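Local coordinates for protein hydrazine synthase subunit beta (Candidatus Kuenenia stuttgartiensis, PDB 5C2V) that forms part of the hydrazine synthase complex, which condenses nitric oxide with ammonium, and may modulate passage of the hydroxylamine intermediate between two active sites, at residues V53-E58 and A74-V79; V79-I84 and K91-G96. All blocks are in the same frame, centred on the assembly; numbering follows the deposited sequence.

Contact 1: V53-E58 and A74-V79; sequences VRVQPE and AESDSV. With CA (calcium ion), chain Q.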
# COMPACT_ATOMS: atom_id res chain seq x y z
N VAL B 53 66.17 -10.73 18.58
CA VAL B 53 66.02 -9.41 19.18
C VAL B 53 65.73 -9.56 20.67
O VAL B 53 65.78 -10.67 21.21
CB VAL B 53 64.89 -8.59 18.52
CG1 VAL B 53 65.26 -8.23 17.09
CG2 VAL B 53 63.58 -9.36 18.57
N ARG B 54 65.42 -8.45 21.32
CA ARG B 54 65.12 -8.47 22.75
C ARG B 54 63.74 -9.07 23.02
O ARG B 54 63.07 -9.55 22.11
CB ARG B 54 65.22 -7.06 23.34
CG ARG B 54 66.51 -6.33 23.02
CD ARG B 54 67.72 -7.20 23.29
NE ARG B 54 68.97 -6.49 23.01
CZ ARG B 54 70.16 -7.08 22.91
NH1 ARG B 54 70.26 -8.39 23.06
NH2 ARG B 54 71.24 -6.35 22.65
N VAL B 55 63.33 -9.04 24.29
CA VAL B 55 62.12 -9.72 24.73
C VAL B 55 60.83 -9.14 24.16
O VAL B 55 60.58 -7.94 24.24
CB VAL B 55 62.03 -9.70 26.27
CG1 VAL B 55 60.94 -10.64 26.75
CG2 VAL B 55 63.37 -10.09 26.89
N GLN B 56 60.01 -10.02 23.58
CA GLN B 56 58.64 -9.71 23.15
C GLN B 56 58.52 -8.59 22.11
O GLN B 56 57.93 -7.54 22.39
CB GLN B 56 57.81 -9.35 24.39
CG GLN B 56 56.31 -9.35 24.18
CD GLN B 56 55.55 -9.18 25.47
OE1 GLN B 56 55.96 -9.67 26.52
NE2 GLN B 56 54.45 -8.46 25.40
N PRO B 57 59.12 -8.77 20.92
CA PRO B 57 58.86 -7.74 19.90
C PRO B 57 57.39 -7.71 19.45
O PRO B 57 56.88 -8.74 19.02
CB PRO B 57 59.77 -8.16 18.75
CG PRO B 57 59.87 -9.65 18.88
CD PRO B 57 59.85 -9.93 20.36
N GLU B 58 56.72 -6.57 19.55
CA GLU B 58 55.41 -6.42 18.92
C GLU B 58 55.30 -5.60 17.62
O GLU B 58 54.22 -5.54 17.04
CB GLU B 58 54.43 -5.89 19.96
CG GLU B 58 54.23 -6.95 21.03
CD GLU B 58 53.34 -6.52 22.16
OE1 GLU B 58 52.99 -5.33 22.25
OE2 GLU B 58 52.99 -7.41 22.97
N ALA B 74 58.75 -4.91 23.43
CA ALA B 74 57.78 -4.38 24.38
C ALA B 74 58.16 -4.62 25.83
O ALA B 74 58.13 -3.71 26.65
CB ALA B 74 56.42 -4.98 24.09
N GLU B 75 58.52 -5.86 26.14
CA GLU B 75 58.86 -6.23 27.51
C GLU B 75 60.20 -5.63 27.92
O GLU B 75 60.39 -5.23 29.07
CB GLU B 75 58.89 -7.75 27.67
CG GLU B 75 59.19 -8.22 29.09
CD GLU B 75 58.17 -7.73 30.10
OE1 GLU B 75 57.18 -8.45 30.35
OE2 GLU B 75 58.35 -6.61 30.64
N SER B 76 61.12 -5.56 26.96
CA SER B 76 62.44 -5.01 27.22
C SER B 76 62.40 -3.49 27.32
O SER B 76 63.41 -2.86 27.65
CB SER B 76 63.42 -5.43 26.12
OG SER B 76 63.49 -6.84 26.02
N ASP B 77 61.24 -2.91 27.02
CA ASP B 77 61.06 -1.46 26.99
C ASP B 77 62.08 -0.82 26.04
O ASP B 77 62.61 0.25 26.33
CB ASP B 77 61.20 -0.87 28.39
CG ASP B 77 60.00 -1.15 29.28
OD1 ASP B 77 59.86 -2.29 29.79
OD2 ASP B 77 59.19 -0.22 29.48
N SER B 78 62.35 -1.48 24.92
CA SER B 78 63.43 -1.02 24.04
C SER B 78 63.11 -1.14 22.55
O SER B 78 62.03 -1.58 22.16
CB SER B 78 64.71 -1.79 24.35
OG SER B 78 64.59 -3.16 24.01
N VAL B 79 64.07 -0.73 21.73
CA VAL B 79 63.98 -0.80 20.28
C VAL B 79 65.28 -1.33 19.69
O VAL B 79 66.34 -0.74 19.87
CB VAL B 79 63.68 0.58 19.65
CG1 VAL B 79 63.77 0.51 18.14
CG2 VAL B 79 62.30 1.08 20.09
CA CA Q . 57.55 -1.59 30.32
O HOH W 1 56.35 -3.19 31.64
O HOH W 2 58.12 -1.90 32.63
O HOH W 3 58.16 -3.48 29.06
O HOH W 4 55.86 -3.08 29.54
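The Glu58 carboxylate, on the first strand of a beta-propeller blade, offers one face to the methyl of Ala74, on the turn between that blade's second and third strands; Ala74 CB stands 3.9 Å from Glu58 CD. The same face takes Gln56 NE2, bonded to Glu58 OE2 at 3.0 Å from well above the plane, while Trp98 and Gln32 hold the two oxygens. Gln56, CG anti to the backbone N (chi1 -165°) and extended beyond, carries its amide past Glu75, whose CB stands to one side of the amide plane near its oxygen end, 3.7 Å from Gln56 OE1; the Gln56 amide and Glu75 carboxylate are nearly perpendicular (88°). Backbone bonds pin the turn: Ala74 N reaches Gln56 O at 2.9 Å, and Glu75 N makes a weak bond to Val55 O. Val55 CG1 lies alongside Glu75 CB. Where the turn runs into strand 78-83, Asp77 and Ser78 both face Asn73, a G1 beta bulge, and Asp77 grips the calcium ion with OD1 (2.5 Å) and OD2 (2.3 Å), joined by four waters and Asp97. Ser76 OG accepts the N-H of Val55 at 2.8 Å, with a bent angle of 132°.

Contact 2: V79-I84 and K91-G96; sequences VSVVDI and KEIKVG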
# COMPACT_ATOMS: atom_id res chain seq x y z
N VAL B 79 64.07 -0.73 21.73
CA VAL B 79 63.98 -0.80 20.28
C VAL B 79 65.28 -1.33 19.69
O VAL B 79 66.34 -0.74 19.87
CB VAL B 79 63.68 0.58 19.65
CG1 VAL B 79 63.77 0.51 18.14
CG2 VAL B 79 62.30 1.08 20.09
N SER B 80 65.20 -2.46 18.99
CA SER B 80 66.37 -3.06 18.36
C SER B 80 66.59 -2.51 16.96
O SER B 80 65.63 -2.27 16.22
CB SER B 80 66.23 -4.58 18.31
OG SER B 80 66.08 -5.12 19.61
N VAL B 81 67.85 -2.30 16.59
CA VAL B 81 68.18 -1.93 15.22
C VAL B 81 68.84 -3.11 14.53
O VAL B 81 69.88 -3.60 14.96
CB VAL B 81 69.12 -0.71 15.17
CG1 VAL B 81 69.45 -0.37 13.72
CG2 VAL B 81 68.48 0.48 15.86
N VAL B 82 68.22 -3.57 13.44
CA VAL B 82 68.66 -4.78 12.76
C VAL B 82 69.24 -4.48 11.38
O VAL B 82 68.63 -3.77 10.59
CB VAL B 82 67.51 -5.79 12.62
CG1 VAL B 82 67.95 -7.00 11.80
CG2 VAL B 82 67.00 -6.22 13.99
N ASP B 83 70.41 -5.04 11.10
CA ASP B 83 70.97 -4.98 9.76
C ASP B 83 70.29 -6.04 8.92
O ASP B 83 70.36 -7.23 9.23
CB ASP B 83 72.49 -5.19 9.80
CG ASP B 83 73.17 -4.75 8.52
OD1 ASP B 83 73.04 -5.46 7.50
OD2 ASP B 83 73.85 -3.70 8.54
N ILE B 84 69.63 -5.62 7.84
CA ILE B 84 68.79 -6.52 7.06
C ILE B 84 69.63 -7.48 6.22
O ILE B 84 69.31 -8.66 6.10
CB ILE B 84 67.84 -5.73 6.14
CG1 ILE B 84 66.87 -4.90 6.99
CG2 ILE B 84 67.06 -6.66 5.23
CD1 ILE B 84 65.80 -4.18 6.19
N LYS B 91 72.28 -2.72 17.34
CA LYS B 91 72.14 -1.83 18.50
C LYS B 91 70.83 -2.03 19.25
O LYS B 91 69.86 -2.55 18.69
CB LYS B 91 72.28 -0.37 18.06
CG LYS B 91 72.66 0.59 19.19
CD LYS B 91 72.98 1.98 18.68
CE LYS B 91 73.36 2.92 19.82
NZ LYS B 91 73.75 4.27 19.34
N GLU B 92 70.79 -1.59 20.50
CA GLU B 92 69.56 -1.51 21.27
C GLU B 92 69.39 -0.12 21.89
O GLU B 92 70.18 0.28 22.75
CB GLU B 92 69.51 -2.58 22.36
CG GLU B 92 68.31 -2.46 23.29
CD GLU B 92 68.34 -3.47 24.41
OE1 GLU B 92 67.58 -3.30 25.39
OE2 GLU B 92 69.13 -4.44 24.33
N ILE B 93 68.36 0.60 21.46
CA ILE B 93 68.06 1.92 22.02
C ILE B 93 66.96 1.79 23.06
O ILE B 93 66.02 1.03 22.87
CB ILE B 93 67.61 2.90 20.92
CG1 ILE B 93 68.51 2.77 19.69
CG2 ILE B 93 67.62 4.33 21.45
CD1 ILE B 93 68.04 3.58 18.50
N LYS B 94 67.08 2.51 24.17
CA LYS B 94 66.09 2.38 25.23
C LYS B 94 65.05 3.49 25.20
O LYS B 94 65.38 4.67 25.08
CB LYS B 94 66.77 2.32 26.60
CG LYS B 94 67.63 1.07 26.76
CD LYS B 94 67.97 0.79 28.22
CE LYS B 94 68.67 -0.56 28.35
NZ LYS B 94 67.88 -1.66 27.75
N VAL B 95 63.78 3.09 25.30
CA VAL B 95 62.64 3.99 25.15
C VAL B 95 61.70 3.89 26.35
O VAL B 95 62.02 3.24 27.34
CB VAL B 95 61.85 3.68 23.86
CG1 VAL B 95 62.70 3.96 22.63
CG2 VAL B 95 61.37 2.24 23.88
N GLY B 96 60.55 4.54 26.25
CA GLY B 96 59.57 4.50 27.32
C GLY B 96 58.88 3.15 27.39
O GLY B 96 59.33 2.19 26.76
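Val79 and Ile93 form a hydrogen-bonded antiparallel pair in the hairpin of strands 78-83 and 88-94, the outer two strands of a four-stranded beta-propeller blade. Backbone bonds carry the register. Val79 N gives its hydrogen to Ile93 O, and Ile93 N returns one to Val79 O, both at 2.9 Å; the next such pair is less even, with Val81 N to Lys91 O at 2.9 Å but Lys91 N to Val81 O weak at 3.5 Å. Between them Ser80 and Glu92 make the non-hydrogen-bonded pair, where CA-H...O contacts run from Glu92 CA to Val79 O and from Ser80 CA to Lys91 O.

Polar side chains gather on the face of Ser80 and Glu92. Ser80 OG is bonded to Asn73 and Glu89. The Glu92 carboxylate is shared: OE2 pairs with Arg54, while Lys94 NZ meets OE1 at 2.9 Å from above the carboxylate plane. Lys91, on the other face, sends its extended chain away to the carbonyl of Met131.

The apolar contacts lie on this same face as Lys91, where Ile126 of the next blade packs on Ile93. Val81 CG2 touches Ile93 CD1 at 4.1 Å. Just beyond the end of strand 88-94, Val95 crosses Val79 at about a right angle; with Val79 CG1 anti to the backbone N (chi1 172°), CG2 is the branch that meets Val95 CG1, 3.9 Å away.

Both contacts are partly buried and belong to one blade, sharing Val79 on strand 78-83. Contact 1 lies nearer the centre of the chain and joins mainly loop to turn, so irregular backbone bonds and a serine hydroxyl hold it, while Asp77, which does not touch 53-58, binds calcium. Contact 2, farther out, is regular antiparallel sheet with valines and an isoleucine on one face, beside Lys91, and Ser80 and Glu92 on the other. Its touching residues include no fully exposed ones, whereas Arg54, Val55 and Glu75 of contact 1 are exposed. The two meet directly: beside the Arg54 to Glu92 ion pair, Asp77 O probably accepts the N-H of Val95, tying the calcium-binding turn to the chain just beyond strand 88-94.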